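PDB 4O5H: phenylacetaldehyde dehydrogenase, which probably oxidises phenylacetaldehyde to phenylacetate with NAD+ as the electron acceptor, as a member of the aldehyde dehydrogenase family. Local coordinates for residues Leu298-Ala306 with Val333-Ala341. Numbering follows the deposited sequence. Where two conformers were deposited one is given.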
loop_
_atom_site.group_PDB
_atom_site.type_symbol
_atom_site.label_atom_id
_atom_site.label_comp_id
_atom_site.label_asym_id
_atom_site.label_seq_id
_atom_site.Cartn_x
_atom_site.Cartn_y
_atom_site.Cartn_z
ATOM N N LEU A 298 -3.960 -11.362 -39.828
ATOM C CA LEU A 298 -2.636 -10.736 -39.864
ATOM C C LEU A 298 -2.672 -9.210 -39.885
ATOM O O LEU A 298 -1.841 -8.549 -39.240
ATOM C CB LEU A 298 -1.850 -11.219 -41.077
ATOM C CG LEU A 298 -1.553 -12.722 -41.196
ATOM C CD1 LEU A 298 -0.690 -12.969 -42.422
ATOM C CD2 LEU A 298 -0.857 -13.258 -39.973
ATOM N N ASP A 299 -3.631 -8.635 -40.599
ATOM C CA ASP A 299 -3.733 -7.179 -40.652
ATOM C C ASP A 299 -4.218 -6.590 -39.334
ATOM O O ASP A 299 -3.712 -5.565 -38.901
ATOM C CB ASP A 299 -4.634 -6.733 -41.784
ATOM C CG ASP A 299 -4.016 -7.004 -43.149
ATOM O OD1 ASP A 299 -2.804 -6.797 -43.340
ATOM O OD2 ASP A 299 -4.752 -7.414 -44.040
ATOM N N LYS A 300 -5.221 -7.202 -38.725
ATOM C CA LYS A 300 -5.699 -6.776 -37.408
ATOM C C LYS A 300 -4.591 -6.848 -36.376
ATOM O O LYS A 300 -4.448 -5.941 -35.510
ATOM C CB LYS A 300 -6.857 -7.668 -36.916
ATOM C CG LYS A 300 -7.187 -7.541 -35.397
ATOM C CD LYS A 300 -8.475 -6.815 -34.996
ATOM C CE LYS A 300 -9.019 -7.252 -33.630
ATOM N NZ LYS A 300 -9.570 -8.633 -33.564
ATOM N N ALA A 301 -3.837 -7.929 -36.410
ATOM C CA ALA A 301 -2.763 -8.110 -35.430
ATOM C C ALA A 301 -1.678 -7.075 -35.643
ATOM O O ALA A 301 -1.197 -6.464 -34.671
ATOM C CB ALA A 301 -2.190 -9.513 -35.504
ATOM N N ALA A 302 -1.327 -6.813 -36.892
ATOM C CA ALA A 302 -0.268 -5.864 -37.168
ATOM C C ALA A 302 -0.697 -4.455 -36.751
ATOM O O ALA A 302 0.092 -3.704 -36.201
ATOM C CB ALA A 302 0.116 -5.872 -38.636
ATOM N N GLN A 303 -1.939 -4.101 -37.025
ATOM C CA GLN A 303 -2.427 -2.785 -36.644
ATOM C C GLN A 303 -2.431 -2.683 -35.115
ATOM O O GLN A 303 -2.099 -1.656 -34.571
ATOM C CB GLN A 303 -3.819 -2.548 -37.235
ATOM C CG GLN A 303 -4.308 -1.128 -37.109
ATOM C CD GLN A 303 -3.487 -0.175 -37.959
ATOM O OE1 GLN A 303 -3.367 -0.359 -39.169
ATOM N NE2 GLN A 303 -2.860 0.793 -37.326
ATOM N N GLY A 304 -2.792 -3.769 -34.443
ATOM C CA GLY A 304 -2.793 -3.842 -32.993
ATOM C C GLY A 304 -1.425 -3.707 -32.360
ATOM O O GLY A 304 -1.258 -2.941 -31.410
ATOM N N VAL A 305 -0.447 -4.374 -32.920
ATOM C CA VAL A 305 0.943 -4.286 -32.472
ATOM C C VAL A 305 1.488 -2.876 -32.699
ATOM O O VAL A 305 2.073 -2.285 -31.792
ATOM C CB VAL A 305 1.831 -5.311 -33.226
ATOM C CG1 VAL A 305 3.322 -5.040 -33.019
ATOM C CG2 VAL A 305 1.495 -6.735 -32.801
ATOM N N ALA A 306 1.259 -2.315 -33.899
ATOM C CA ALA A 306 1.706 -0.945 -34.177
ATOM C C ALA A 306 1.082 0.088 -33.204
ATOM O O ALA A 306 1.774 0.940 -32.643
ATOM C CB ALA A 306 1.410 -0.578 -35.626
ATOM N N VAL A 333 3.291 -10.608 -39.894
ATOM C CA VAL A 333 2.913 -9.543 -38.966
ATOM C C VAL A 333 3.966 -8.407 -38.948
ATOM O O VAL A 333 3.633 -7.237 -39.113
ATOM C CB VAL A 333 2.655 -10.088 -37.566
ATOM C CG1 VAL A 333 2.407 -8.955 -36.582
ATOM C CG2 VAL A 333 1.441 -11.006 -37.573
ATOM N N ILE A 334 5.233 -8.757 -38.811
ATOM C CA ILE A 334 6.274 -7.770 -38.718
ATOM C C ILE A 334 6.442 -6.957 -40.014
ATOM O O ILE A 334 6.664 -5.727 -39.984
ATOM C CB ILE A 334 7.603 -8.411 -38.225
ATOM C CG1 ILE A 334 8.345 -7.474 -37.325
ATOM C CG2 ILE A 334 8.511 -8.758 -39.391
ATOM C CD1 ILE A 334 7.609 -7.225 -36.017
ATOM N N GLU A 335 6.325 -7.620 -41.153
ATOM C CA GLU A 335 6.368 -6.923 -42.423
ATOM C C GLU A 335 5.288 -5.847 -42.431
ATOM O O GLU A 335 5.561 -4.693 -42.741
ATOM C CB GLU A 335 6.192 -7.921 -43.521
ATOM C CG GLU A 335 6.078 -7.384 -44.941
ATOM C CD GLU A 335 5.271 -8.320 -45.857
ATOM O OE1 GLU A 335 4.005 -8.371 -45.828
ATOM O OE2 GLU A 335 5.928 -9.028 -46.625
ATOM N N ARG A 336 4.090 -6.216 -42.014
ATOM C CA ARG A 336 2.987 -5.265 -41.959
ATOM C C ARG A 336 3.214 -4.142 -40.939
ATOM O O ARG A 336 2.899 -2.990 -41.221
ATOM C CB ARG A 336 1.669 -5.966 -41.661
ATOM C CG ARG A 336 1.148 -6.817 -42.809
ATOM C CD ARG A 336 0.066 -7.754 -42.285
ATOM N NE ARG A 336 -0.643 -8.436 -43.352
ATOM C CZ ARG A 336 -0.167 -9.483 -44.011
ATOM N NH1 ARG A 336 1.036 -9.991 -43.730
ATOM N NH2 ARG A 336 -0.893 -10.036 -44.972
ATOM N N VAL A 337 3.737 -4.486 -39.763
ATOM C CA VAL A 337 4.017 -3.462 -38.716
ATOM C C VAL A 337 5.058 -2.432 -39.180
ATOM O O VAL A 337 4.896 -1.243 -38.987
ATOM C CB VAL A 337 4.493 -4.141 -37.418
ATOM C CG1 VAL A 337 5.047 -3.130 -36.452
ATOM C CG2 VAL A 337 3.362 -4.961 -36.785
ATOM N N ALA A 338 6.114 -2.888 -39.838
ATOM C CA ALA A 338 7.109 -1.970 -40.405
ATOM C C ALA A 338 6.503 -1.019 -41.443
ATOM O O ALA A 338 6.863 0.170 -41.490
ATOM C CB ALA A 338 8.232 -2.756 -41.031
ATOM N N LYS A 339 5.625 -1.534 -42.314
ATOM C CA LYS A 339 4.962 -0.684 -43.325
ATOM C C LYS A 339 4.122 0.376 -42.612
ATOM O O LYS A 339 4.131 1.531 -43.000
ATOM C CB LYS A 339 4.102 -1.499 -44.310
ATOM N N ILE A 340 3.404 -0.024 -41.555
ATOM C CA ILE A 340 2.589 0.914 -40.782
ATOM C C ILE A 340 3.490 1.986 -40.159
ATOM O O ILE A 340 3.219 3.170 -40.280
ATOM C CB ILE A 340 1.741 0.200 -39.704
ATOM C CG1 ILE A 340 0.651 -0.632 -40.383
ATOM C CG2 ILE A 340 1.097 1.206 -38.736
ATOM C CD1 ILE A 340 0.064 -1.756 -39.540
ATOM N N ALA A 341 4.565 1.558 -39.507
ATOM C CA ALA A 341 5.483 2.479 -38.885
ATOM C C ALA A 341 6.014 3.549 -39.850
ATOM O O ALA A 341 6.038 4.747 -39.531
ATOM C CB ALA A 341 6.642 1.708 -38.279
#
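Segments 298-306 and 333-341, from helices 298-310 and 330-343, pack at a crossing angle of -51°; their axes approach to 8.5 Å, and the nearest CA atoms, those of A302 and V337, are 5.2 Å apart. The small A302 side chain permits this approach: it enters as a knob into the hole formed by V333, R336, V337 and I340, its CB 3.4 Å from R336 CB. Toward the C-terminal ends of the segments, A306 CB meets I340 CG2 at 3.6 Å, while I340 CD1 reaches the A302 carbonyl. At the other end, the R336 chain runs extended from CG to NE past L298, whose CB lies over the centre of one guanidinium face. R336 NE donates to D299 OD1 (2.7 Å, 146°) in a salt bridge; the oxygen lies in the guanidinium plane, but the donor stands 47° out of the carboxylate plane. R336 NH1 is hydrogen-bonded to G332 O, so two N-H groups fix the guanidinium. On the buried side, V305 CG1 packs against V337 CG2. Both valines rest on L420 of strand 419-425, V333 meets I325 of strand 320-326, and helix 298-310 forms the beta-alpha-beta crossover between parallel strands 288-292 and 320-326.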